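Local coordinates for putative diflavin flavoprotein A 3 (Synechocystis sp., PDB 6H0C) that probably carries electrons from NADH to oxygen, reducing it to water, this chain being the flavodiiron core without the flavin reductase part, at residues A[81-93]-A[110-123]. Residues are numbered along the deposited sequence; the frame is centred on the assembly and turned at random.
Sequences LGHVNANRAHTLK and AAQNLEKLLADAEV
V84 is the residue to follow, since its side chain lies against four residues of helix 108-117. Its CB sits 4.0 Å from N113 ND2. Beyond it, CG2 turns to the start of segment 110-123 and rests on A110 CB, while CG1, placed beside its own carbonyl carbon by chi1 of 169°, goes the other way. There CG1 meets L117 CD1 and N113 ND2, both at 3.7 Å, with L114 CD1 close behind. The N113 amide slides past V84 with ND2 also near V84 O, but the angle is too poor for a hydrogen bond. L117 runs on against the start of helix 86-98: CD1 lies 3.3 Å from N85 C and CD2 faces A86 CB. Deeper in, L114 forks, CD1 to L92 CD1 and CD2 tip to tip with L81 CD1. At the far end L118 CD2 presses tightly on K93 CG, 3.4 Å away. N85 caps helix 86-98, OD1 accepting from R88 N at 171°. N85 ND2, H83 NE2 and R88 NH2 hydrogen-bond a citrate, probably from the crystallisation liquor. The axes of helix segments 86-93 and 110-117 cross at -67°. Two consecutive beta-alpha units of the metallo-beta-lactamase-like domain pack this way, H83, N85, N87 and R88 standing where canonical flavodiiron proteins carry the iron-binding H-x-E-x-D-H motif.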
loop_
_atom_site.group_PDB
_atom_site.type_symbol
_atom_site.label_atom_id
_atom_site.label_comp_id
_atom_site.label_asym_id
_atom_site.label_seq_id
_atom_site.Cartn_x
_atom_site.Cartn_y
_atom_site.Cartn_z
ATOM N N LEU A 81 -14.279 2.076 -0.994
ATOM C CA LEU A 81 -12.980 1.403 -0.965
ATOM C C LEU A 81 -11.846 2.416 -0.892
ATOM O O LEU A 81 -11.715 3.268 -1.779
ATOM C CB LEU A 81 -12.796 0.513 -2.199
ATOM C CG LEU A 81 -13.881 -0.524 -2.441
ATOM C CD1 LEU A 81 -13.680 -1.220 -3.774
ATOM C CD2 LEU A 81 -13.876 -1.524 -1.304
ATOM N N GLY A 82 -11.032 2.322 0.160
ATOM C CA GLY A 82 -9.860 3.179 0.307
ATOM C C GLY A 82 -8.695 2.699 -0.552
ATOM O O GLY A 82 -7.754 3.451 -0.825
ATOM N N HIS A 83 -8.761 1.432 -0.962
ATOM C CA HIS A 83 -7.776 0.829 -1.858
ATOM C C HIS A 83 -8.319 -0.514 -2.312
ATOM O O HIS A 83 -9.274 -1.023 -1.724
ATOM C CB HIS A 83 -6.413 0.662 -1.183
ATOM C CG HIS A 83 -6.360 -0.467 -0.203
ATOM N ND1 HIS A 83 -6.883 -0.373 1.069
ATOM C CD2 HIS A 83 -5.846 -1.716 -0.308
ATOM C CE1 HIS A 83 -6.695 -1.517 1.705
ATOM N NE2 HIS A 83 -6.071 -2.350 0.890
ATOM N N VAL A 84 -7.719 -1.083 -3.352
ATOM C CA VAL A 84 -8.250 -2.296 -3.964
ATOM C C VAL A 84 -7.139 -3.254 -4.357
ATOM O O VAL A 84 -6.083 -2.835 -4.833
ATOM C CB VAL A 84 -9.096 -1.966 -5.222
ATOM C CG1 VAL A 84 -9.414 -3.214 -6.013
ATOM C CG2 VAL A 84 -10.374 -1.262 -4.832
ATOM N N ASN A 85 -7.389 -4.544 -4.146
ATOM C CA ASN A 85 -6.558 -5.610 -4.688
ATOM C C ASN A 85 -7.335 -6.929 -4.688
ATOM O O ASN A 85 -8.469 -6.983 -4.210
ATOM C CB ASN A 85 -5.247 -5.746 -3.905
ATOM C CG ASN A 85 -5.463 -5.902 -2.414
ATOM O OD1 ASN A 85 -6.148 -6.825 -1.961
ATOM N ND2 ASN A 85 -4.855 -5.009 -1.634
ATOM N N ALA A 86 -6.726 -7.986 -5.220
ATOM C CA ALA A 86 -7.403 -9.275 -5.376
ATOM C C ALA A 86 -7.854 -9.853 -4.043
ATOM O O ALA A 86 -8.897 -10.499 -3.950
ATOM C CB ALA A 86 -6.484 -10.266 -6.089
ATOM N N ASN A 87 -7.053 -9.613 -3.016
ATOM C CA ASN A 87 -7.336 -10.113 -1.682
ATOM C C ASN A 87 -8.625 -9.482 -1.134
ATOM O O ASN A 87 -9.543 -10.183 -0.707
ATOM C CB ASN A 87 -6.133 -9.835 -0.764
ATOM C CG ASN A 87 -6.181 -10.625 0.535
ATOM O OD1 ASN A 87 -7.025 -10.378 1.396
ATOM N ND2 ASN A 87 -5.254 -11.564 0.691
ATOM N N ARG A 88 -8.696 -8.154 -1.166
ATOM C CA ARG A 88 -9.905 -7.446 -0.769
ATOM C C ARG A 88 -11.083 -7.786 -1.694
ATOM O O ARG A 88 -12.235 -7.866 -1.258
ATOM C CB ARG A 88 -9.668 -5.930 -0.771
ATOM C CG ARG A 88 -8.611 -5.432 0.219
ATOM C CD ARG A 88 -9.125 -5.392 1.644
ATOM N NE ARG A 88 -8.068 -5.006 2.583
ATOM C CZ ARG A 88 -8.271 -4.273 3.676
ATOM N NH1 ARG A 88 -9.493 -3.839 3.973
ATOM N NH2 ARG A 88 -7.251 -3.971 4.468
ATOM N N ALA A 89 -10.793 -7.963 -2.979
ATOM C CA ALA A 89 -11.847 -8.227 -3.957
ATOM C C ALA A 89 -12.564 -9.534 -3.636
ATOM O O ALA A 89 -13.755 -9.688 -3.919
ATOM C CB ALA A 89 -11.276 -8.263 -5.362
ATOM N N HIS A 90 -11.837 -10.462 -3.023
ATOM C CA HIS A 90 -12.404 -11.745 -2.628
ATOM C C HIS A 90 -13.582 -11.565 -1.663
ATOM O O HIS A 90 -14.658 -12.135 -1.865
ATOM C CB HIS A 90 -11.324 -12.609 -1.994
ATOM C CG HIS A 90 -11.812 -13.947 -1.546
ATOM N ND1 HIS A 90 -12.250 -14.186 -0.261
ATOM C CD2 HIS A 90 -11.935 -15.120 -2.213
ATOM C CE1 HIS A 90 -12.612 -15.451 -0.153
ATOM N NE2 HIS A 90 -12.440 -16.036 -1.325
ATOM N N THR A 91 -13.371 -10.764 -0.617
ATOM C CA THR A 91 -14.427 -10.433 0.333
ATOM C C THR A 91 -15.569 -9.682 -0.336
ATOM O O THR A 91 -16.747 -9.909 -0.031
ATOM C CB THR A 91 -13.896 -9.570 1.486
ATOM O OG1 THR A 91 -12.791 -10.234 2.110
ATOM C CG2 THR A 91 -14.997 -9.312 2.510
ATOM N N LEU A 92 -15.213 -8.776 -1.241
ATOM C CA LEU A 92 -16.213 -7.999 -1.965
ATOM C C LEU A 92 -17.190 -8.881 -2.728
ATOM O O LEU A 92 -18.383 -8.593 -2.739
ATOM C CB LEU A 92 -15.552 -7.029 -2.937
ATOM C CG LEU A 92 -15.059 -5.733 -2.321
ATOM C CD1 LEU A 92 -14.387 -4.898 -3.395
ATOM C CD2 LEU A 92 -16.221 -4.988 -1.671
ATOM N N LYS A 93 -16.687 -9.934 -3.372
ATOM C CA LYS A 93 -17.549 -10.843 -4.139
ATOM C C LYS A 93 -18.685 -11.381 -3.274
ATOM O O LYS A 93 -19.839 -11.430 -3.701
ATOM C CB LYS A 93 -16.754 -12.018 -4.716
ATOM C CG LYS A 93 -15.828 -11.688 -5.881
ATOM C CD LYS A 93 -15.010 -12.924 -6.288
ATOM C CE LYS A 93 -13.606 -12.556 -6.781
ATOM N NZ LYS A 93 -12.717 -13.745 -6.961
ATOM N N ALA A 110 -8.623 2.600 -8.874
ATOM C CA ALA A 110 -9.235 1.472 -8.179
ATOM C C ALA A 110 -10.347 0.858 -9.025
ATOM O O ALA A 110 -10.484 -0.360 -9.093
ATOM C CB ALA A 110 -9.773 1.906 -6.812
ATOM N N ALA A 111 -11.139 1.707 -9.673
ATOM C CA ALA A 111 -12.214 1.237 -10.539
ATOM C C ALA A 111 -11.666 0.385 -11.684
ATOM O O ALA A 111 -12.203 -0.685 -11.988
ATOM C CB ALA A 111 -13.007 2.415 -11.085
ATOM N N GLN A 112 -10.594 0.862 -12.316
ATOM C CA GLN A 112 -9.944 0.115 -13.389
ATOM C C GLN A 112 -9.436 -1.235 -12.892
ATOM O O GLN A 112 -9.615 -2.262 -13.550
ATOM C CB GLN A 112 -8.794 0.926 -13.977
ATOM C CG GLN A 112 -9.242 2.192 -14.663
ATOM C CD GLN A 112 -8.114 3.170 -14.884
ATOM O OE1 GLN A 112 -6.998 2.969 -14.409
ATOM N NE2 GLN A 112 -8.403 4.246 -15.603
ATOM N N ASN A 113 -8.807 -1.223 -11.719
ATOM C CA ASN A 113 -8.324 -2.440 -11.074
ATOM C C ASN A 113 -9.470 -3.431 -10.814
ATOM O O ASN A 113 -9.426 -4.599 -11.232
ATOM C CB ASN A 113 -7.608 -2.070 -9.768
ATOM C CG ASN A 113 -6.822 -3.223 -9.177
ATOM O OD1 ASN A 113 -6.664 -4.273 -9.808
ATOM N ND2 ASN A 113 -6.312 -3.028 -7.962
ATOM N N LEU A 114 -10.508 -2.933 -10.147
ATOM C CA LEU A 114 -11.660 -3.733 -9.747
ATOM C C LEU A 114 -12.380 -4.363 -10.940
ATOM O O LEU A 114 -12.883 -5.483 -10.852
ATOM C CB LEU A 114 -12.627 -2.862 -8.948
ATOM C CG LEU A 114 -13.636 -3.533 -8.023
ATOM C CD1 LEU A 114 -12.934 -4.424 -7.025
ATOM C CD2 LEU A 114 -14.459 -2.470 -7.311
ATOM N N GLU A 115 -12.429 -3.643 -12.055
ATOM C CA GLU A 115 -13.071 -4.160 -13.258
ATOM C C GLU A 115 -12.327 -5.390 -13.764
ATOM O O GLU A 115 -12.940 -6.377 -14.153
ATOM C CB GLU A 115 -13.150 -3.077 -14.341
ATOM C CG GLU A 115 -14.148 -1.953 -14.009
ATOM C CD GLU A 115 -14.127 -0.794 -15.004
ATOM O OE1 GLU A 115 -14.708 0.269 -14.680
ATOM O OE2 GLU A 115 -13.533 -0.941 -16.098
ATOM N N LYS A 116 -11.003 -5.349 -13.739
ATOM C CA LYS A 116 -10.239 -6.536 -14.103
ATOM C C LYS A 116 -10.437 -7.618 -13.046
ATOM O O LYS A 116 -10.818 -8.733 -13.378
ATOM C CB LYS A 116 -8.753 -6.205 -14.283
ATOM C CG LYS A 116 -8.487 -5.252 -15.452
ATOM C CD LYS A 116 -7.004 -5.137 -15.784
ATOM C CE LYS A 116 -6.208 -4.518 -14.641
ATOM N NZ LYS A 116 -6.466 -3.055 -14.479
ATOM N N LEU A 117 -10.216 -7.275 -11.775
ATOM C CA LEU A 117 -10.319 -8.235 -10.670
ATOM C C LEU A 117 -11.649 -8.982 -10.606
ATOM O O LEU A 117 -11.683 -10.153 -10.245
ATOM C CB LEU A 117 -10.094 -7.531 -9.336
ATOM C CG LEU A 117 -8.676 -7.037 -9.072
ATOM C CD1 LEU A 117 -8.570 -6.374 -7.703
ATOM C CD2 LEU A 117 -7.720 -8.203 -9.181
ATOM N N LEU A 118 -12.742 -8.308 -10.938
ATOM C CA LEU A 118 -14.063 -8.927 -10.878
ATOM C C LEU A 118 -14.593 -9.268 -12.259
ATOM O O LEU A 118 -15.790 -9.533 -12.422
ATOM C CB LEU A 118 -15.059 -8.009 -10.172
ATOM C CG LEU A 118 -14.863 -7.858 -8.671
ATOM C CD1 LEU A 118 -15.919 -6.927 -8.124
ATOM C CD2 LEU A 118 -14.918 -9.220 -7.989
ATOM N N ALA A 119 -13.700 -9.245 -13.247
ATOM C CA ALA A 119 -14.063 -9.477 -14.646
ATOM C C ALA A 119 -14.963 -10.702 -14.825
ATOM O O ALA A 119 -16.028 -10.617 -15.445
ATOM C CB ALA A 119 -12.810 -9.626 -15.495
ATOM N N ASP A 120 -14.533 -11.832 -14.267
ATOM C CA ASP A 120 -15.243 -13.094 -14.442
ATOM C C ASP A 120 -16.203 -13.388 -13.300
ATOM O O ASP A 120 -16.854 -14.428 -13.289
ATOM C CB ASP A 120 -14.256 -14.255 -14.579
ATOM C CG ASP A 120 -13.515 -14.236 -15.895
ATOM O OD1 ASP A 120 -14.013 -13.598 -16.849
ATOM O OD2 ASP A 120 -12.435 -14.862 -15.973
ATOM N N ALA A 121 -16.286 -12.488 -12.332
ATOM C CA ALA A 121 -17.240 -12.682 -11.252
ATOM C C ALA A 121 -18.623 -12.320 -11.768
ATOM O O ALA A 121 -18.757 -11.666 -12.806
ATOM C CB ALA A 121 -16.874 -11.848 -10.035
ATOM N N GLU A 122 -19.653 -12.746 -11.053
ATOM C CA GLU A 122 -21.002 -12.461 -11.496
ATOM C C GLU A 122 -21.433 -11.065 -11.045
ATOM O O GLU A 122 -22.178 -10.394 -11.754
ATOM C CB GLU A 122 -21.973 -13.528 -10.986
ATOM C CG GLU A 122 -21.652 -14.934 -11.487
ATOM C CD GLU A 122 -22.866 -15.857 -11.506
ATOM O OE1 GLU A 122 -23.966 -15.417 -11.102
ATOM O OE2 GLU A 122 -22.720 -17.024 -11.935
ATOM N N VAL A 123 -20.941 -10.623 -9.889
ATOM C CA VAL A 123 -21.318 -9.322 -9.329
ATOM C C VAL A 123 -21.233 -8.211 -10.369
ATOM O O VAL A 123 -20.241 -8.086 -11.091
ATOM C CB VAL A 123 -20.438 -8.919 -8.101
ATOM C CG1 VAL A 123 -20.746 -9.798 -6.901
ATOM C CG2 VAL A 123 -18.952 -8.966 -8.437
#